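Side-chain contacts in alpha,alpha-trehalose-phosphate synthase (UDP-forming) (Burkholderia vietnamiensis, PDB 5TVG), which belongs to glycosyltransferase family 20, a GT-B-fold family, and holds uridine-5'-diphosphate in the model: residues A[240-245]-A[350-355]; A[407-412]-A[424-429]. All coordinates share one frame; numbering follows the deposited sequence.

Interaction 1 of 2, residues A[240-245]-A[350-355]. With UDP (uridine-5'-diphosphate), chain I.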
loop_
_atom_site.group_PDB
_atom_site.type_symbol
_atom_site.label_atom_id
_atom_site.label_comp_id
_atom_site.label_asym_id
_atom_site.label_seq_id
_atom_site.Cartn_x
_atom_site.Cartn_y
_atom_site.Cartn_z
ATOM N N ASP A 240 34.789 -1.532 30.761
ATOM C CA ASP A 240 35.507 -2.686 31.302
ATOM C C ASP A 240 34.557 -3.781 31.811
ATOM O O ASP A 240 34.915 -4.968 31.784
ATOM C CB ASP A 240 36.494 -2.216 32.383
ATOM C CG ASP A 240 37.542 -1.204 31.833
ATOM O OD1 ASP A 240 37.920 -1.282 30.646
ATOM O OD2 ASP A 240 37.983 -0.316 32.585
ATOM N N ALA A 241 33.384 -3.416 32.345
ATOM C CA ALA A 241 32.376 -4.432 32.650
ATOM C C ALA A 241 31.835 -5.054 31.353
ATOM O O ALA A 241 31.614 -6.269 31.282
ATOM C CB ALA A 241 31.237 -3.836 33.495
ATOM N N ILE A 242 31.626 -4.244 30.315
ATOM C CA ILE A 242 31.197 -4.794 29.020
ATOM C C ILE A 242 32.222 -5.788 28.499
ATOM O O ILE A 242 31.867 -6.862 27.988
ATOM C CB ILE A 242 30.939 -3.654 28.020
ATOM C CG1 ILE A 242 29.653 -2.942 28.453
ATOM C CG2 ILE A 242 30.825 -4.197 26.544
ATOM C CD1 ILE A 242 29.430 -1.585 27.877
ATOM N N ALA A 243 33.512 -5.469 28.656
ATOM C CA ALA A 243 34.561 -6.354 28.160
ATOM C C ALA A 243 34.502 -7.701 28.860
ATOM O O ALA A 243 34.552 -8.756 28.217
ATOM C CB ALA A 243 35.935 -5.713 28.368
ATOM N N GLU A 244 34.373 -7.681 30.183
ATOM C CA GLU A 244 34.312 -8.930 30.934
ATOM C C GLU A 244 33.088 -9.754 30.558
ATOM O O GLU A 244 33.179 -10.975 30.389
ATOM C CB GLU A 244 34.297 -8.641 32.421
ATOM C CG GLU A 244 34.322 -9.889 33.249
ATOM C CD GLU A 244 35.066 -9.669 34.547
ATOM O OE1 GLU A 244 34.417 -9.736 35.630
ATOM O OE2 GLU A 244 36.298 -9.413 34.458
ATOM N N ALA A 245 31.942 -9.102 30.401
ATOM C CA ALA A 245 30.746 -9.833 30.008
ATOM C C ALA A 245 30.940 -10.471 28.639
ATOM O O ALA A 245 30.546 -11.625 28.422
ATOM C CB ALA A 245 29.543 -8.889 30.000
ATOM N N TYR A 350 17.726 -10.923 22.686
ATOM C CA TYR A 350 18.788 -11.685 23.331
ATOM C C TYR A 350 19.215 -11.010 24.619
ATOM O O TYR A 350 19.147 -9.782 24.753
ATOM C CB TYR A 350 20.045 -11.876 22.419
ATOM C CG TYR A 350 19.830 -12.827 21.255
ATOM C CD1 TYR A 350 19.151 -12.427 20.111
ATOM C CD2 TYR A 350 20.244 -14.158 21.335
ATOM C CE1 TYR A 350 18.948 -13.321 19.031
ATOM C CE2 TYR A 350 20.019 -15.059 20.284
ATOM C CZ TYR A 350 19.373 -14.635 19.135
ATOM O OH TYR A 350 19.155 -15.528 18.098
ATOM N N GLU A 351 19.666 -11.841 25.555
ATOM C CA GLU A 351 20.279 -11.363 26.782
ATOM C C GLU A 351 21.434 -10.420 26.441
ATOM O O GLU A 351 22.260 -10.721 25.572
ATOM C CB GLU A 351 20.773 -12.578 27.566
ATOM C CG GLU A 351 21.122 -12.356 29.023
ATOM C CD GLU A 351 21.925 -13.520 29.586
ATOM O OE1 GLU A 351 21.850 -14.631 28.991
ATOM O OE2 GLU A 351 22.639 -13.312 30.602
ATOM N N ARG A 352 21.484 -9.277 27.131
ATOM C CA ARG A 352 22.437 -8.216 26.790
ATOM C C ARG A 352 23.882 -8.712 26.820
ATOM O O ARG A 352 24.700 -8.318 25.981
ATOM C CB ARG A 352 22.246 -7.032 27.737
ATOM C CG ARG A 352 22.820 -5.745 27.237
ATOM C CD ARG A 352 22.258 -4.517 27.951
ATOM N NE ARG A 352 23.231 -3.428 27.869
ATOM C CZ ARG A 352 24.221 -3.281 28.739
ATOM N NH1 ARG A 352 24.320 -4.151 29.734
ATOM N NH2 ARG A 352 25.097 -2.275 28.628
ATOM N N ASN A 353 24.219 -9.600 27.751
ATOM C CA ASN A 353 25.581 -10.130 27.762
ATOM C C ASN A 353 25.878 -10.981 26.525
ATOM O O ASN A 353 27.030 -11.003 26.058
ATOM C CB ASN A 353 25.815 -10.937 29.023
ATOM C CG ASN A 353 25.846 -10.062 30.255
ATOM O OD1 ASN A 353 25.554 -10.524 31.348
ATOM N ND2 ASN A 353 26.140 -8.774 30.069
ATOM N N LEU A 354 24.880 -11.710 25.996
ATOM C CA LEU A 354 25.093 -12.406 24.723
ATOM C C LEU A 354 25.416 -11.409 23.616
ATOM O O LEU A 354 26.310 -11.647 22.792
ATOM C CB LEU A 354 23.864 -13.245 24.346
ATOM C CG LEU A 354 23.670 -14.565 25.101
ATOM C CD1 LEU A 354 22.339 -15.226 24.768
ATOM C CD2 LEU A 354 24.811 -15.513 24.749
ATOM N N LEU A 355 24.715 -10.276 23.597
ATOM C CA LEU A 355 24.982 -9.270 22.579
ATOM C C LEU A 355 26.454 -8.847 22.585
ATOM O O LEU A 355 27.056 -8.641 21.519
ATOM C CB LEU A 355 24.056 -8.065 22.783
ATOM C CG LEU A 355 22.554 -8.277 22.590
ATOM C CD1 LEU A 355 21.835 -6.969 22.690
ATOM C CD2 LEU A 355 22.268 -8.916 21.224
HETATM N N1 UDP I . 19.471 -3.979 23.939
HETATM C C2 UDP I . 19.426 -5.232 24.523
HETATM N N3 UDP I . 18.818 -6.205 23.774
HETATM C C4 UDP I . 18.252 -6.061 22.522
HETATM C C5 UDP I . 18.330 -4.725 21.978
HETATM C C6 UDP I . 18.916 -3.746 22.699
HETATM O O2 UDP I . 19.912 -5.472 25.616
HETATM O O4 UDP I . 17.718 -7.048 21.975
HETATM C "C1'" UDP I . 20.111 -2.894 24.719
HETATM C "C2'" UDP I . 21.480 -2.419 24.227
HETATM O "O2'" UDP I . 22.471 -3.200 24.868
HETATM C "C3'" UDP I . 21.515 -0.998 24.781
HETATM C "C4'" UDP I . 20.063 -0.559 24.651
HETATM O "O4'" UDP I . 19.271 -1.764 24.699
HETATM O "O3'" UDP I . 22.010 -0.878 26.110
HETATM C "C5'" UDP I . 19.790 0.111 23.334
HETATM O "O5'" UDP I . 19.935 1.497 23.632
HETATM P PA UDP I . 20.423 2.516 22.548
HETATM O O1A UDP I . 20.845 3.732 23.296
HETATM O O2A UDP I . 21.437 1.886 21.607
HETATM O O3A UDP I . 19.116 2.839 21.691
HETATM P PB UDP I . 17.614 2.857 22.206
HETATM O O1B UDP I . 17.709 3.435 23.622
HETATM O O2B UDP I . 16.968 3.973 21.401
HETATM O O3B UDP I . 16.962 1.524 22.075
#
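Beside the uridine-5'-diphosphate pocket of this GT-B enzyme, helix 239-248 meets the first turn of helix 352-361 through Ala245 and Asn353. The methyl CB of Ala245 faces the other helix and touches the amide end of Asn353, 3.4 Å from ND2, a van der Waals contact between a small apolar group and a polar one. Asn353 reaches it with CG anti to its carbonyl carbon (chi1 -69°). A looser second touch joins Ile242 and Arg352, where CD1 comes obliquely to the guanidinium, 4.5 Å from NH2.

Arg352 carries the contact over to the ligand. CG stands anti to the backbone N (chi1 -161°), and the chain runs extended to NE, so CG and CD lie beside the nucleotide and NE arrives at the ribose. Arg352 NE lies 3.1 Å from UDP O2' and 3.3 Å from UDP O3', giving a weak hydrogen bond to each ribose hydroxyl. Lower on the chain, Arg352 CG packs against the uracil carbonyl, 3.3 Å from UDP O2. The far end of the guanidinium is held from elsewhere: NH1 bonds to Ser28 O and NH2 forms a salt bridge with Glu380, which also binds UDP. Leu355 CD1 sits above the uracil plane, 3.3 Å from UDP N3. Around the pair, Ile242 packs on helix 376-384, while Leu355 rests on Ile306 of strand 301-306.

Interaction 2 of 2, residues A[407-412]-A[424-429]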
loop_
_atom_site.group_PDB
_atom_site.type_symbol
_atom_site.label_atom_id
_atom_site.label_comp_id
_atom_site.label_asym_id
_atom_site.label_seq_id
_atom_site.Cartn_x
_atom_site.Cartn_y
_atom_site.Cartn_z
ATOM N N GLY A 407 37.346 7.497 16.607
ATOM C CA GLY A 407 37.869 6.356 15.876
ATOM C C GLY A 407 36.866 5.665 14.958
ATOM O O GLY A 407 37.242 4.766 14.185
ATOM N N ALA A 408 35.592 6.049 15.035
ATOM C CA ALA A 408 34.611 5.444 14.145
ATOM C C ALA A 408 34.787 5.920 12.701
ATOM O O ALA A 408 35.333 6.988 12.426
ATOM C CB ALA A 408 33.195 5.770 14.600
ATOM N N LEU A 409 34.304 5.091 11.773
ATOM C CA LEU A 409 34.065 5.509 10.394
ATOM C C LEU A 409 32.692 6.169 10.345
ATOM O O LEU A 409 31.670 5.489 10.476
ATOM C CB LEU A 409 34.134 4.321 9.430
ATOM C CG LEU A 409 35.475 3.701 9.057
ATOM C CD1 LEU A 409 35.240 2.467 8.163
ATOM C CD2 LEU A 409 36.381 4.739 8.306
ATOM N N LEU A 410 32.662 7.495 10.208
ATOM C CA LEU A 410 31.399 8.232 10.200
ATOM C C LEU A 410 30.771 8.252 8.813
ATOM O O LEU A 410 31.458 8.468 7.816
ATOM C CB LEU A 410 31.607 9.667 10.685
ATOM C CG LEU A 410 32.036 9.753 12.139
ATOM C CD1 LEU A 410 32.292 11.213 12.551
ATOM C CD2 LEU A 410 31.015 9.050 13.071
ATOM N N VAL A 411 29.463 8.022 8.750
ATOM C CA VAL A 411 28.761 7.994 7.471
ATOM C C VAL A 411 27.463 8.780 7.563
ATOM O O VAL A 411 26.858 8.921 8.638
ATOM C CB VAL A 411 28.455 6.555 7.002
ATOM C CG1 VAL A 411 29.774 5.807 6.724
ATOM C CG2 VAL A 411 27.578 5.824 8.038
ATOM N N ASN A 412 27.028 9.264 6.405
ATOM C CA ASN A 412 25.710 9.835 6.252
ATOM C C ASN A 412 24.796 8.741 5.707
ATOM O O ASN A 412 24.982 8.323 4.562
ATOM C CB ASN A 412 25.763 11.025 5.298
ATOM C CG ASN A 412 24.436 11.740 5.196
ATOM O OD1 ASN A 412 23.379 11.116 5.283
ATOM N ND2 ASN A 412 24.480 13.058 5.011
ATOM N N ALA A 424 33.084 -1.822 3.042
ATOM C CA ALA A 424 34.248 -2.446 2.418
ATOM C C ALA A 424 35.545 -1.976 3.073
ATOM O O ALA A 424 36.455 -2.775 3.338
ATOM C CB ALA A 424 34.266 -2.142 0.908
ATOM N N ARG A 425 35.645 -0.679 3.331
ATOM C CA ARG A 425 36.816 -0.143 4.017
ATOM C C ARG A 425 36.962 -0.762 5.416
ATOM O O ARG A 425 38.068 -1.112 5.854
ATOM C CB ARG A 425 36.679 1.378 4.106
ATOM C CG ARG A 425 37.690 2.043 5.038
ATOM C CD ARG A 425 38.940 2.520 4.282
ATOM N NE ARG A 425 39.563 3.611 5.009
ATOM C CZ ARG A 425 40.540 3.476 5.915
ATOM N NH1 ARG A 425 41.066 2.290 6.198
ATOM N NH2 ARG A 425 40.977 4.558 6.540
ATOM N N ALA A 426 35.846 -0.923 6.119
ATOM C CA ALA A 426 35.907 -1.539 7.448
ATOM C C ALA A 426 36.375 -2.991 7.349
ATOM O O ALA A 426 37.180 -3.453 8.169
ATOM C CB ALA A 426 34.550 -1.424 8.137
ATOM N N LEU A 427 35.894 -3.714 6.340
ATOM C CA LEU A 427 36.245 -5.119 6.151
ATOM C C LEU A 427 37.695 -5.323 5.721
ATOM O O LEU A 427 38.221 -6.424 5.902
ATOM C CB LEU A 427 35.304 -5.777 5.112
ATOM C CG LEU A 427 33.854 -6.014 5.630
ATOM C CD1 LEU A 427 32.846 -6.406 4.486
ATOM C CD2 LEU A 427 33.804 -7.006 6.799
ATOM N N ALA A 428 38.351 -4.319 5.126
ATOM C CA ALA A 428 39.731 -4.450 4.667
ATOM C C ALA A 428 40.733 -3.736 5.582
ATOM O O ALA A 428 41.928 -3.715 5.281
ATOM C CB ALA A 428 39.875 -3.891 3.243
ATOM N N MET A 429 40.295 -3.194 6.701
ATOM C CA MET A 429 41.181 -2.312 7.462
ATOM C C MET A 429 42.308 -3.100 8.132
ATOM O O MET A 429 42.047 -4.101 8.808
ATOM C CB MET A 429 40.374 -1.516 8.488
ATOM C CG MET A 429 41.203 -0.391 9.129
ATOM S SD MET A 429 40.333 0.683 10.265
ATOM C CE MET A 429 39.139 1.632 9.355
#
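Arg425 NH2 forms a salt bridge with Glu433 OE2 on helix 431-447, while the aliphatic part of the same side chain packs on Leu409. Its CG meets Leu409 CD1 at 4.0 Å, and the two side chains cross at about a right angle. The arginine chain starts with CG anti to the backbone N (chi1 168°) and bends at chi2, so that CG is brought to the leucine while the guanidinium turns to Glu433.

In the fold, Leu409 belongs to strand 409-411, which lies at one edge of the six-stranded parallel sheet within this chain, and the partners come from the C-terminal part of helix 416-428, next in the chain, and from Met429. The strand is bonded through its backbone to Leu393 and Leu395 of strand 392-396.

Leu409 CD1 is the one atom on which all three partners converge. Beside Arg425 it touches Ala426, with CD1 to CB also 4.0 Å, and it meets the methyl of Met429, whose CE lies 4.2 Å away. Met429 delivers that methyl through a bend at chi3 (-67°) at the end of an otherwise extended chain. These are dispersion contacts at ordinary packing distances. Val392 of strand 392-396 touches both Leu409 and Ala426, and Arg437 of helix 431-447 packs on Leu409, Arg425 and Met429.

How the interactions relate
The two interactions do not touch: their centres lie 23 Å apart and their nearest atoms about 16 Å. Both are partly buried, but they join different elements. Interaction 1 brings together two helices far apart in sequence, beside the nucleotide pocket, whereas interaction 2 links an edge strand to the helix that follows it only a few residues later, farther from the centre of the chain. Their chemistry follows this placing. The two contacts bury similar areas; that of 240-245 and 350-355 pairs a methyl with an amide, and its arginine is committed to the ligand, Ser28 and Glu380. Across 407-412 and 424-429 one leucine gathers apolar groups, and its arginine turns its charge to a neighbouring helix.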